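Local structure of aspartate aminotransferase, cytoplasmic (Schizosaccharomyces pombe 972h-, 6JPK) at residues Y374-S379 with E395-A400; A82-L87 with C266-A271. The protein catalyses the reversible, pyridoxal 5'-phosphate-dependent transfer of an amino group from L-aspartate to 2-oxoglutarate, yielding oxaloacetate and L-glutamate. The protein carries 1 engineered substitution. One frame throughout, in Å; residues are numbered along the deposited sequence.

From the N terminus, helix 77-87 comes first; segments 82-87 and 266-271, separated by 178 residues, meet as interaction 2, closing a long loop that contains most of the eight-stranded mixed sheet. That contact ties a helix to the sheet of the aminotransferase fold. Interaction 1 opens only afterwards: the end of helix 364-374 and strand 376-377 meet helix 394-407 across a loop of 15 residues that carries strand 383-385. The two loops therefore follow in series and neither nest nor cross. The centres of interactions 1 and 2 are about 40 Å apart, on opposite sides of the chain's centre; the nearest atoms of interactions 1 and 2 are about 26 Å apart.

Interaction 1 (Y374-S379 with E395-A400); sequences YHLYFS and EHVAQA
The H396 side chain extends with CG opposite the backbone N (chi1 177°), while Y374 holds its CG opposite its own carbonyl carbon (chi1 -67°); the first turns the imidazole to the Y374 carbonyl, the second lays the phenol ring over A400. H396 NE2 donates to Y374 O over 2.9 Å, with 157° at the hydrogen. The donor lies in the carbonyl plane on a lone pair, and the oxygen sits close to the imidazole plane, so the bond favours this turn of the imidazole. The A400 CA stands 3.6 Å from the centroid of the Y374 ring, nearly on its normal, a CH-pi contact, and A400 CB is 3.3 Å from Y374 CG. H396 CE1 meets the edge of the same ring at Y374 CD2, 3.6 Å away. L376 touches both residues, CD1 3.5 Å from A400 CB and CD2 3.7 Å from H396 CD2. An alanine replacing Y374 would keep the carbonyl bond but is likely to open a gap over the A400 CA and leave H403 ND1 without its phenol partner. This is helix-end to helix packing, away from the annotated substrate and cofactor residues. It joins the C-terminal end of helix 364-374, where H375 turns to positive phi, to helix 394-407; strand 33-34 pairs with strand 376-377, and helix 310-340 packs against V397 and A398.

Interaction 2 (A82-L87 with C266-A271); sequences AAAEVL and CMHYVA
H268 points its imidazole from strand 264-270 into the side of helix 77-87, a helix-on-sheet packing within the fold of class-I, pyridoxal-phosphate-dependent aminotransferases. Its first torsion (chi1 -50°), with CG opposite the carbonyl carbon, turns the ring to the helix, where two residues one turn apart receive it. A84 CB lies 3.7 Å from H268 CE1, and the A84 backbone N is equally near that carbon. L87 CD1 lies 3.6 Å from both H268 CD2 and H268 NE2, on the same side of the ring plane as A84 CB but by the CD2-NE2 bond, whereas the alanine methyl is nearer CE1 and ND1. Leucine and histidine each reach out from their own backbone to meet the other. These approaches to the ring are oblique, and the contact between the two segments is made by van der Waals packing. Beside it, the methyl of A83 faces C266, their CB atoms 4.2 Å apart. The axes of the short segments 82-87 and 266-270 approach to 9.6 Å, with 66° between their directions.

The second shell supplies the polar partners. Both ring nitrogens of the buried H268 are satisfied, ND1 by S102 OG of strand 100-106 and NE2 by Q251 of strand 247-252, the two strands that flank strand 264-270 in the mixed sheet. Bonds at both nitrogens should limit the ring's rotation, keeping CE1 and CD2 against A84 and L87. The Q251 amide works in two directions and links the histidine to the helix backbone: its OE1 bonds H268 NE2, and its NE2 bonds A83 O.

Interaction 1 (Y374-S379 with E395-A400)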
loop_
_atom_site.group_PDB
_atom_site.type_symbol
_atom_site.label_atom_id
_atom_site.label_comp_id
_atom_site.label_asym_id
_atom_site.label_seq_id
_atom_site.Cartn_x
_atom_site.Cartn_y
_atom_site.Cartn_z
ATOM N N TYR A 374 -30.508 -19.890 -15.533
ATOM C CA TYR A 374 -30.863 -19.484 -14.176
ATOM C C TYR A 374 -30.190 -18.189 -13.737
ATOM O O TYR A 374 -30.376 -17.773 -12.584
ATOM C CB TYR A 374 -30.537 -20.617 -13.187
ATOM C CG TYR A 374 -31.421 -21.831 -13.403
ATOM C CD1 TYR A 374 -31.117 -22.775 -14.382
ATOM C CD2 TYR A 374 -32.578 -22.020 -12.641
ATOM C CE1 TYR A 374 -31.934 -23.886 -14.596
ATOM C CE2 TYR A 374 -33.410 -23.128 -12.849
ATOM C CZ TYR A 374 -33.077 -24.055 -13.828
ATOM O OH TYR A 374 -33.886 -25.152 -14.032
ATOM N N HIS A 375 -29.414 -17.548 -14.618
ATOM C CA HIS A 375 -28.828 -16.232 -14.366
ATOM C C HIS A 375 -27.936 -16.245 -13.129
ATOM O O HIS A 375 -27.906 -15.283 -12.355
ATOM C CB HIS A 375 -29.929 -15.176 -14.257
ATOM C CG HIS A 375 -30.910 -15.261 -15.380
ATOM N ND1 HIS A 375 -30.685 -14.668 -16.603
ATOM C CD2 HIS A 375 -32.065 -15.957 -15.505
ATOM C CE1 HIS A 375 -31.691 -14.949 -17.417
ATOM N NE2 HIS A 375 -32.540 -15.732 -16.775
ATOM N N LEU A 376 -27.220 -17.353 -12.937
ATOM C CA LEU A 376 -26.198 -17.476 -11.903
ATOM C C LEU A 376 -24.847 -17.170 -12.517
ATOM O O LEU A 376 -24.485 -17.766 -13.538
ATOM C CB LEU A 376 -26.159 -18.881 -11.304
ATOM C CG LEU A 376 -27.482 -19.492 -10.872
ATOM C CD1 LEU A 376 -27.193 -20.807 -10.207
ATOM C CD2 LEU A 376 -28.222 -18.546 -9.928
ATOM N N TYR A 377 -24.089 -16.282 -11.871
ATOM C CA TYR A 377 -22.815 -15.799 -12.390
ATOM C C TYR A 377 -21.681 -16.264 -11.472
ATOM O O TYR A 377 -21.563 -15.803 -10.332
ATOM C CB TYR A 377 -22.863 -14.276 -12.545
ATOM C CG TYR A 377 -23.758 -13.906 -13.716
ATOM C CD1 TYR A 377 -25.155 -13.853 -13.583
ATOM C CD2 TYR A 377 -23.210 -13.683 -14.969
ATOM C CE1 TYR A 377 -25.957 -13.549 -14.671
ATOM C CE2 TYR A 377 -23.989 -13.380 -16.043
ATOM C CZ TYR A 377 -25.354 -13.320 -15.901
ATOM O OH TYR A 377 -26.091 -13.030 -17.019
ATOM N N PHE A 378 -20.867 -17.198 -11.965
ATOM C CA PHE A 378 -19.717 -17.709 -11.222
ATOM C C PHE A 378 -18.711 -18.284 -12.216
ATOM O O PHE A 378 -18.978 -18.391 -13.418
ATOM C CB PHE A 378 -20.131 -18.723 -10.136
ATOM C CG PHE A 378 -20.912 -19.932 -10.636
ATOM C CD1 PHE A 378 -22.243 -19.826 -11.011
ATOM C CD2 PHE A 378 -20.318 -21.194 -10.663
ATOM C CE1 PHE A 378 -22.963 -20.946 -11.441
ATOM C CE2 PHE A 378 -21.035 -22.317 -11.073
ATOM C CZ PHE A 378 -22.357 -22.196 -11.467
ATOM N N SER A 379 -17.538 -18.644 -11.693
ATOM C CA SER A 379 -16.387 -18.974 -12.526
ATOM C C SER A 379 -16.586 -20.287 -13.275
ATOM O O SER A 379 -17.204 -21.228 -12.774
ATOM C CB SER A 379 -15.121 -19.077 -11.668
ATOM O OG SER A 379 -14.984 -17.981 -10.782
ATOM N N GLU A 395 -32.513 -21.941 -2.809
ATOM C CA GLU A 395 -33.299 -22.959 -3.499
ATOM C C GLU A 395 -33.251 -22.771 -5.014
ATOM O O GLU A 395 -33.194 -23.748 -5.768
ATOM C CB GLU A 395 -34.742 -22.929 -2.994
ATOM C CG GLU A 395 -35.289 -24.303 -2.675
ATOM C CD GLU A 395 -34.493 -25.012 -1.584
ATOM O OE1 GLU A 395 -34.108 -24.358 -0.584
ATOM O OE2 GLU A 395 -34.254 -26.230 -1.733
ATOM N N HIS A 396 -33.290 -21.523 -5.477
ATOM C CA HIS A 396 -33.063 -21.248 -6.891
ATOM C C HIS A 396 -31.711 -21.799 -7.352
ATOM O O HIS A 396 -31.616 -22.409 -8.422
ATOM C CB HIS A 396 -33.171 -19.740 -7.125
ATOM C CG HIS A 396 -32.881 -19.306 -8.535
ATOM N ND1 HIS A 396 -33.730 -19.569 -9.587
ATOM C CD2 HIS A 396 -31.847 -18.598 -9.056
ATOM C CE1 HIS A 396 -33.229 -19.052 -10.698
ATOM N NE2 HIS A 396 -32.084 -18.459 -10.401
ATOM N N VAL A 397 -30.663 -21.636 -6.536
ATOM C CA VAL A 397 -29.333 -22.133 -6.900
ATOM C C VAL A 397 -29.308 -23.662 -6.951
ATOM O O VAL A 397 -28.768 -24.261 -7.894
ATOM C CB VAL A 397 -28.272 -21.586 -5.928
ATOM C CG1 VAL A 397 -26.898 -22.265 -6.175
ATOM C CG2 VAL A 397 -28.174 -20.071 -6.064
ATOM N N ALA A 398 -29.868 -24.318 -5.932
ATOM C CA ALA A 398 -29.943 -25.778 -5.941
ATOM C C ALA A 398 -30.704 -26.296 -7.161
ATOM O O ALA A 398 -30.297 -27.285 -7.785
ATOM C CB ALA A 398 -30.613 -26.280 -4.663
ATOM N N GLN A 399 -31.818 -25.653 -7.502
ATOM C CA GLN A 399 -32.600 -26.095 -8.651
ATOM C C GLN A 399 -31.796 -25.973 -9.938
ATOM O O GLN A 399 -31.878 -26.844 -10.810
ATOM C CB GLN A 399 -33.892 -25.284 -8.749
ATOM C CG GLN A 399 -34.900 -25.558 -7.633
ATOM C CD GLN A 399 -35.774 -26.774 -7.903
ATOM O OE1 GLN A 399 -35.846 -27.268 -9.035
ATOM N NE2 GLN A 399 -36.448 -27.263 -6.862
ATOM N N ALA A 400 -31.016 -24.889 -10.066
ATOM C CA ALA A 400 -30.154 -24.694 -11.230
ATOM C C ALA A 400 -29.112 -25.793 -11.335
ATOM O O ALA A 400 -28.921 -26.377 -12.410
ATOM C CB ALA A 400 -29.458 -23.337 -11.156
#

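Interaction 2 (A82-L87 with C266-A271)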
loop_
_atom_site.group_PDB
_atom_site.type_symbol
_atom_site.label_atom_id
_atom_site.label_comp_id
_atom_site.label_asym_id
_atom_site.label_seq_id
_atom_site.Cartn_x
_atom_site.Cartn_y
_atom_site.Cartn_z
ATOM N N ALA A 82 0.082 -7.556 18.413
ATOM C CA ALA A 82 -1.179 -8.274 18.618
ATOM C C ALA A 82 -1.501 -9.208 17.453
ATOM O O ALA A 82 -2.074 -10.287 17.656
ATOM C CB ALA A 82 -2.321 -7.277 18.814
ATOM N N ALA A 83 -1.165 -8.803 16.224
ATOM C CA ALA A 83 -1.429 -9.654 15.068
ATOM C C ALA A 83 -0.651 -10.962 15.159
ATOM O O ALA A 83 -1.173 -12.033 14.817
ATOM C CB ALA A 83 -1.070 -8.914 13.780
ATOM N N ALA A 84 0.606 -10.887 15.609
ATOM C CA ALA A 84 1.403 -12.090 15.826
ATOM C C ALA A 84 0.850 -12.924 16.978
ATOM O O ALA A 84 0.832 -14.161 16.907
ATOM C CB ALA A 84 2.856 -11.704 16.100
ATOM N N GLU A 85 0.427 -12.271 18.062
ATOM C CA GLU A 85 -0.068 -13.021 19.211
ATOM C C GLU A 85 -1.296 -13.854 18.852
ATOM O O GLU A 85 -1.418 -15.006 19.289
ATOM C CB GLU A 85 -0.378 -12.070 20.375
ATOM C CG GLU A 85 0.883 -11.484 20.996
ATOM C CD GLU A 85 0.622 -10.441 22.082
ATOM O OE1 GLU A 85 1.421 -10.385 23.047
ATOM O OE2 GLU A 85 -0.363 -9.673 21.972
ATOM N N VAL A 86 -2.211 -13.303 18.042
ATOM C CA VAL A 86 -3.438 -14.053 17.766
ATOM C C VAL A 86 -3.149 -15.258 16.860
ATOM O O VAL A 86 -3.867 -16.267 16.918
ATOM C CB VAL A 86 -4.532 -13.131 17.184
ATOM C CG1 VAL A 86 -4.200 -12.701 15.759
ATOM C CG2 VAL A 86 -5.922 -13.820 17.238
ATOM N N LEU A 87 -2.075 -15.196 16.049
ATOM C CA LEU A 87 -1.656 -16.347 15.242
ATOM C C LEU A 87 -1.083 -17.464 16.100
ATOM O O LEU A 87 -1.239 -18.644 15.772
ATOM C CB LEU A 87 -0.586 -15.938 14.226
ATOM C CG LEU A 87 -0.986 -15.062 13.045
ATOM C CD1 LEU A 87 0.242 -14.725 12.205
ATOM C CD2 LEU A 87 -2.063 -15.763 12.212
ATOM N N CYS A 266 -0.422 -8.230 7.824
ATOM C CA CYS A 266 0.889 -8.279 8.452
ATOM C C CYS A 266 1.692 -9.429 7.863
ATOM O O CYS A 266 1.150 -10.517 7.654
ATOM C CB CYS A 266 0.752 -8.446 9.970
ATOM S SG CYS A 266 2.215 -7.917 10.875
ATOM N N MET A 267 2.973 -9.183 7.574
ATOM C CA MET A 267 3.894 -10.253 7.205
ATOM C C MET A 267 4.748 -10.586 8.417
ATOM O O MET A 267 5.192 -9.685 9.136
ATOM C CB MET A 267 4.796 -9.856 6.023
ATOM C CG MET A 267 5.536 -11.039 5.366
ATOM S SD MET A 267 7.350 -10.863 5.271
ATOM C CE MET A 267 7.841 -11.184 6.948
ATOM N N HIS A 268 4.977 -11.880 8.647
ATOM C CA HIS A 268 5.786 -12.325 9.779
ATOM C C HIS A 268 6.868 -13.276 9.295
ATOM O O HIS A 268 6.598 -14.170 8.485
ATOM C CB HIS A 268 4.958 -13.052 10.854
ATOM C CG HIS A 268 3.733 -12.308 11.289
ATOM N ND1 HIS A 268 3.736 -11.428 12.349
ATOM C CD2 HIS A 268 2.463 -12.327 10.816
ATOM C CE1 HIS A 268 2.524 -10.922 12.502
ATOM N NE2 HIS A 268 1.732 -11.456 11.587
ATOM N N TYR A 269 8.083 -13.075 9.794
ATOM C CA TYR A 269 9.160 -14.055 9.704
ATOM C C TYR A 269 9.408 -14.586 11.102
ATOM O O TYR A 269 9.677 -13.806 12.028
ATOM C CB TYR A 269 10.432 -13.445 9.116
ATOM C CG TYR A 269 11.667 -14.326 9.234
ATOM C CD1 TYR A 269 11.795 -15.490 8.482
ATOM C CD2 TYR A 269 12.704 -13.983 10.093
ATOM C CE1 TYR A 269 12.930 -16.291 8.588
ATOM C CE2 TYR A 269 13.837 -14.774 10.215
ATOM C CZ TYR A 269 13.950 -15.929 9.458
ATOM O OH TYR A 269 15.083 -16.715 9.565
ATOM N N VAL A 270 9.286 -15.898 11.261
ATOM C CA VAL A 270 9.430 -16.558 12.552
ATOM C C VAL A 270 10.856 -17.087 12.611
ATOM O O VAL A 270 11.150 -18.169 12.093
ATOM C CB VAL A 270 8.404 -17.680 12.742
ATOM C CG1 VAL A 270 8.558 -18.303 14.139
ATOM C CG2 VAL A 270 6.981 -17.154 12.523
ATOM N N ALA A 271 11.742 -16.320 13.250
ATOM C CA ALA A 271 13.158 -16.642 13.277
ATOM C C ALA A 271 13.464 -17.718 14.314
ATOM O O ALA A 271 12.685 -17.974 15.239
ATOM C CB ALA A 271 13.983 -15.389 13.578
#